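Local structure of aerobic respiration control sensor protein ArcB (Escherichia coli, 2A0B) at residues A[75-85]-A[100-111]. The protein relays phosphate to the regulator ArcA as a membrane-bound sensor histidine kinase of anaerobic repression, this chain being its histidine-containing phosphotransfer domain. Sequence-based numbering, arbitrary orientation. Where two conformers were deposited one is given.
Sequences LRHLQQLGQQI and WIEEMKEEWRHD. With ZN (zinc ion), chain B.
His77 reaches across from helix 76-85 to share a zinc ion with Glu103 and Glu107, one turn apart on the near-antiparallel segment 100-111. With CG anti to the backbone N (chi1 173°), the ring is placed so that NE2 meets the metal at 2.1 Å. Glu103 gives OE2, which sits at the edge of the His77 ring near its plane, the carboxylate turned 31° from the ring; Glu107 binds through its own OE2 at 2.0 Å. Asp95 also belongs to the zinc site. On the inner side of the metal, Leu81 is a knob among Trp100, Glu103, Met104 and Glu107, its CD1 3.5 Å from Glu107 OE2. Leu78 fills the next hole, meeting Met104 SD with CD2 and Trp108 CB with CD1. Past it, a water accepts from Leu78 N and donates to Asp111 OD2 at 2.7 Å, tying the start of helix 76-85 to its partner. At the other end, Gln84 lies over one face of Trp100: CB stands 3.7 Å from the centroid of the six-membered ring, 8° off its normal, a CH-pi contact, while NE2 sits above the pyrrole side. Ile85 CG1 packs against Trp100 CB. Without the indole, as with an alanine here, Gln84 would probably lose the face its CB and NE2 lie on, and its amide would be freer to turn. Two helices of the HPt four-helix bundle thus meet through an apolar seam bordered by zinc, whose positive charge probably offsets the repulsion between the two glutamates.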
loop_
_atom_site.group_PDB
_atom_site.type_symbol
_atom_site.label_atom_id
_atom_site.label_comp_id
_atom_site.label_asym_id
_atom_site.label_seq_id
_atom_site.Cartn_x
_atom_site.Cartn_y
_atom_site.Cartn_z
ATOM N N LEU A 75 -6.088 1.702 0.184
ATOM C CA LEU A 75 -4.880 2.388 0.911
ATOM C C LEU A 75 -4.215 3.293 -0.159
ATOM O O LEU A 75 -3.214 2.773 -0.678
ATOM C CB LEU A 75 -4.025 1.297 1.498
ATOM C CG LEU A 75 -4.685 0.486 2.681
ATOM C CD1 LEU A 75 -3.960 -0.779 2.995
ATOM C CD2 LEU A 75 -4.794 1.425 3.880
ATOM N N ARG A 76 -4.757 4.456 -0.348
ATOM C CA ARG A 76 -4.344 5.364 -1.425
ATOM C C ARG A 76 -2.854 5.806 -1.276
ATOM O O ARG A 76 -2.153 5.766 -2.259
ATOM C CB ARG A 76 -5.252 6.572 -1.354
ATOM C CG ARG A 76 -5.099 7.686 -2.372
ATOM C CD ARG A 76 -5.397 9.015 -1.691
ATOM N NE ARG A 76 -6.734 9.512 -1.565
ATOM C CZ ARG A 76 -7.675 9.897 -2.427
ATOM N NH1 ARG A 76 -7.557 9.825 -3.752
ATOM N NH2 ARG A 76 -8.856 10.350 -1.994
ATOM N N HIS A 77 -2.446 6.057 -0.017
ATOM C CA HIS A 77 -1.007 6.512 0.048
ATOM C C HIS A 77 -0.048 5.410 -0.161
ATOM O O HIS A 77 1.048 5.558 -0.807
ATOM C CB HIS A 77 -0.859 7.129 1.458
ATOM C CG HIS A 77 0.597 7.496 1.754
ATOM N ND1 HIS A 77 1.218 8.438 0.961
ATOM C CD2 HIS A 77 1.434 6.994 2.644
ATOM C CE1 HIS A 77 2.481 8.550 1.423
ATOM N NE2 HIS A 77 2.606 7.688 2.381
ATOM N N LEU A 78 -0.286 4.164 0.255
ATOM C CA LEU A 78 0.525 3.022 0.013
ATOM C C LEU A 78 0.517 2.708 -1.509
ATOM O O LEU A 78 1.502 2.305 -2.074
ATOM C CB LEU A 78 0.210 1.738 0.776
ATOM C CG LEU A 78 0.258 1.861 2.323
ATOM C CD1 LEU A 78 0.018 0.530 3.000
ATOM C CD2 LEU A 78 1.712 2.288 2.698
ATOM N N GLN A 79 -0.673 2.929 -2.100
ATOM C CA GLN A 79 -0.724 2.722 -3.570
ATOM C C GLN A 79 0.174 3.701 -4.351
ATOM O O GLN A 79 0.900 3.243 -5.234
ATOM C CB GLN A 79 -2.197 2.923 -4.001
ATOM C CG GLN A 79 -2.397 2.535 -5.478
ATOM C CD GLN A 79 -3.787 2.928 -5.931
ATOM O OE1 GLN A 79 -4.280 2.303 -6.883
ATOM N NE2 GLN A 79 -4.446 3.882 -5.356
ATOM N N GLN A 80 0.187 4.923 -3.852
ATOM C CA GLN A 80 1.034 5.955 -4.497
ATOM C C GLN A 80 2.511 5.670 -4.259
ATOM O O GLN A 80 3.334 5.779 -5.206
ATOM C CB GLN A 80 0.653 7.345 -4.031
ATOM C CG GLN A 80 1.454 8.445 -4.733
ATOM C CD GLN A 80 1.469 8.366 -6.242
ATOM O OE1 GLN A 80 0.480 7.923 -6.874
ATOM N NE2 GLN A 80 2.578 8.775 -6.881
ATOM N N LEU A 81 2.862 5.166 -3.059
ATOM C CA LEU A 81 4.282 4.749 -2.895
ATOM C C LEU A 81 4.718 3.644 -3.805
ATOM O O LEU A 81 5.773 3.436 -4.371
ATOM C CB LEU A 81 4.572 4.273 -1.444
ATOM C CG LEU A 81 4.765 5.377 -0.428
ATOM C CD1 LEU A 81 4.944 4.708 0.924
ATOM C CD2 LEU A 81 5.991 6.166 -0.877
ATOM N N GLY A 82 3.749 2.649 -4.012
ATOM C CA GLY A 82 4.083 1.518 -4.876
ATOM C C GLY A 82 4.111 2.056 -6.330
ATOM O O GLY A 82 4.989 1.496 -6.997
ATOM N N GLN A 83 3.338 3.009 -6.685
ATOM C CA GLN A 83 3.424 3.595 -8.034
ATOM C C GLN A 83 4.817 4.221 -8.239
ATOM O O GLN A 83 5.462 3.947 -9.257
ATOM C CB GLN A 83 2.318 4.608 -8.234
ATOM C CG GLN A 83 2.491 5.450 -9.489
ATOM C CD GLN A 83 2.306 4.637 -10.744
ATOM O OE1 GLN A 83 1.831 3.507 -10.716
ATOM N NE2 GLN A 83 2.702 5.188 -11.902
ATOM N N GLN A 84 5.260 4.979 -7.204
ATOM C CA GLN A 84 6.624 5.562 -7.374
ATOM C C GLN A 84 7.675 4.501 -7.453
ATOM O O GLN A 84 8.569 4.558 -8.339
ATOM C CB GLN A 84 6.906 6.482 -6.157
ATOM C CG GLN A 84 6.055 7.722 -6.155
ATOM C CD GLN A 84 5.965 8.430 -4.811
ATOM O OE1 GLN A 84 5.152 9.331 -4.659
ATOM N NE2 GLN A 84 6.660 8.025 -3.769
ATOM N N ILE A 85 7.698 3.443 -6.643
ATOM C CA ILE A 85 8.625 2.359 -6.642
ATOM C C ILE A 85 8.689 1.624 -7.983
ATOM O O ILE A 85 9.721 1.221 -8.480
ATOM C CB ILE A 85 8.369 1.354 -5.485
ATOM C CG1 ILE A 85 8.678 2.129 -4.161
ATOM C CG2 ILE A 85 9.217 0.135 -5.553
ATOM C CD1 ILE A 85 8.168 1.476 -2.890
ATOM N N TRP A 100 11.760 5.421 -0.378
ATOM C CA TRP A 100 10.307 5.024 -0.430
ATOM C C TRP A 100 10.136 3.648 0.094
ATOM O O TRP A 100 9.052 3.449 0.749
ATOM C CB TRP A 100 9.953 5.065 -1.928
ATOM C CG TRP A 100 9.915 6.425 -2.531
ATOM C CD1 TRP A 100 9.693 7.627 -1.965
ATOM C CD2 TRP A 100 10.188 6.707 -3.922
ATOM N NE1 TRP A 100 9.739 8.642 -2.887
ATOM C CE2 TRP A 100 10.064 8.077 -4.103
ATOM C CE3 TRP A 100 10.466 5.856 -5.003
ATOM C CZ2 TRP A 100 10.222 8.713 -5.344
ATOM C CZ3 TRP A 100 10.668 6.504 -6.234
ATOM C CH2 TRP A 100 10.537 7.871 -6.384
ATOM N N ILE A 101 11.008 2.702 -0.051
ATOM C CA ILE A 101 10.938 1.365 0.503
ATOM C C ILE A 101 10.888 1.472 2.011
ATOM O O ILE A 101 10.128 0.880 2.739
ATOM C CB ILE A 101 11.988 0.423 -0.038
ATOM C CG1 ILE A 101 11.707 0.211 -1.568
ATOM C CG2 ILE A 101 12.104 -0.824 0.810
ATOM C CD1 ILE A 101 12.847 -0.595 -2.209
ATOM N N GLU A 102 11.911 2.210 2.614
ATOM C CA GLU A 102 11.877 2.352 4.065
ATOM C C GLU A 102 10.637 3.037 4.578
ATOM O O GLU A 102 10.138 2.657 5.655
ATOM C CB GLU A 102 13.116 3.257 4.408
ATOM C CG GLU A 102 13.236 3.405 5.919
ATOM C CD GLU A 102 13.521 2.174 6.730
ATOM O OE1 GLU A 102 14.036 1.116 6.295
ATOM O OE2 GLU A 102 13.172 2.270 7.931
ATOM N N GLU A 103 10.090 4.051 3.960
ATOM C CA GLU A 103 8.885 4.747 4.293
ATOM C C GLU A 103 7.699 3.719 4.340
ATOM O O GLU A 103 6.987 3.661 5.324
ATOM C CB GLU A 103 8.575 5.806 3.281
ATOM C CG GLU A 103 7.354 6.591 3.658
ATOM C CD GLU A 103 6.997 7.598 2.626
ATOM O OE1 GLU A 103 7.846 8.059 1.764
ATOM O OE2 GLU A 103 5.839 8.077 2.570
ATOM N N MET A 104 7.682 2.947 3.256
ATOM C CA MET A 104 6.637 1.860 3.253
ATOM C C MET A 104 6.784 0.915 4.404
ATOM O O MET A 104 5.793 0.572 5.089
ATOM C CB MET A 104 6.803 1.017 1.959
ATOM C CG MET A 104 5.806 -0.159 2.008
ATOM S SD MET A 104 4.413 0.174 0.881
ATOM C CE MET A 104 5.381 0.062 -0.635
ATOM N N LYS A 105 7.986 0.415 4.712
ATOM C CA LYS A 105 8.266 -0.542 5.747
ATOM C C LYS A 105 7.802 0.019 7.093
ATOM O O LYS A 105 7.216 -0.674 7.944
ATOM C CB LYS A 105 9.764 -0.855 5.758
ATOM C CG LYS A 105 10.186 -1.721 6.956
ATOM C CD LYS A 105 11.695 -1.955 6.861
ATOM C CE LYS A 105 12.088 -3.243 7.573
ATOM N NZ LYS A 105 13.575 -3.314 7.776
ATOM N N GLU A 106 8.161 1.283 7.327
ATOM C CA GLU A 106 7.864 1.883 8.624
ATOM C C GLU A 106 6.401 2.190 8.829
ATOM O O GLU A 106 5.969 2.210 9.998
ATOM C CB GLU A 106 8.643 3.236 8.848
ATOM C CG GLU A 106 10.137 2.975 9.021
ATOM C CD GLU A 106 10.953 4.285 9.197
ATOM O OE1 GLU A 106 10.404 5.315 9.557
ATOM O OE2 GLU A 106 12.149 4.137 8.910
ATOM N N GLU A 107 5.578 2.496 7.808
ATOM C CA GLU A 107 4.253 2.960 8.013
ATOM C C GLU A 107 3.080 1.932 7.633
ATOM O O GLU A 107 2.027 2.410 8.070
ATOM C CB GLU A 107 3.934 4.169 7.193
ATOM C CG GLU A 107 3.745 3.852 5.693
ATOM C CD GLU A 107 3.345 5.103 5.015
ATOM O OE1 GLU A 107 2.327 5.766 5.207
ATOM O OE2 GLU A 107 4.220 5.536 4.201
ATOM N N TRP A 108 3.454 0.871 7.004
ATOM C CA TRP A 108 2.172 0.210 6.495
ATOM C C TRP A 108 1.260 -0.318 7.606
ATOM O O TRP A 108 0.039 -0.188 7.329
ATOM C CB TRP A 108 2.588 -0.888 5.536
ATOM C CG TRP A 108 3.221 -2.086 6.097
ATOM C CD1 TRP A 108 4.548 -2.378 6.264
ATOM C CD2 TRP A 108 2.558 -3.245 6.666
ATOM N NE1 TRP A 108 4.782 -3.583 6.816
ATOM C CE2 TRP A 108 3.495 -4.135 7.080
ATOM C CE3 TRP A 108 1.149 -3.489 6.769
ATOM C CZ2 TRP A 108 3.211 -5.377 7.677
ATOM C CZ3 TRP A 108 0.868 -4.722 7.361
ATOM C CH2 TRP A 108 1.845 -5.615 7.785
ATOM N N ARG A 109 1.861 -0.764 8.708
ATOM C CA ARG A 109 0.921 -1.241 9.771
ATOM C C ARG A 109 0.074 -0.123 10.245
ATOM O O ARG A 109 -1.150 -0.212 10.593
ATOM C CB ARG A 109 1.714 -2.016 10.809
ATOM C CG ARG A 109 2.515 -3.218 10.371
ATOM C CD ARG A 109 3.178 -3.980 11.507
ATOM N NE ARG A 109 3.845 -5.223 11.138
ATOM C CZ ARG A 109 5.079 -5.347 10.676
ATOM N NH1 ARG A 109 5.819 -4.257 10.465
ATOM N NH2 ARG A 109 5.558 -6.545 10.371
ATOM N N HIS A 110 0.601 1.140 10.418
ATOM C CA HIS A 110 -0.173 2.273 10.807
ATOM C C HIS A 110 -1.311 2.639 9.878
ATOM O O HIS A 110 -2.414 2.997 10.225
ATOM C CB HIS A 110 0.788 3.503 11.057
ATOM C CG HIS A 110 0.106 4.804 11.190
ATOM N ND1 HIS A 110 -0.519 5.200 12.354
ATOM C CD2 HIS A 110 -0.118 5.871 10.370
ATOM C CE1 HIS A 110 -1.071 6.376 12.235
ATOM N NE2 HIS A 110 -0.839 6.834 11.028
ATOM N N ASP A 111 -1.005 2.591 8.536
ATOM C CA ASP A 111 -2.016 2.871 7.541
ATOM C C ASP A 111 -3.145 1.747 7.671
ATOM O O ASP A 111 -4.260 2.274 7.577
ATOM C CB ASP A 111 -1.407 2.732 6.142
ATOM C CG ASP A 111 -0.585 3.902 5.632
ATOM O OD1 ASP A 111 0.252 4.346 6.492
ATOM O OD2 ASP A 111 -0.688 4.499 4.562
HETATM ZN ZN ZN B . 4.199 7.509 3.709
HETATM O O HOH W 1 -2.437 4.211 2.592
#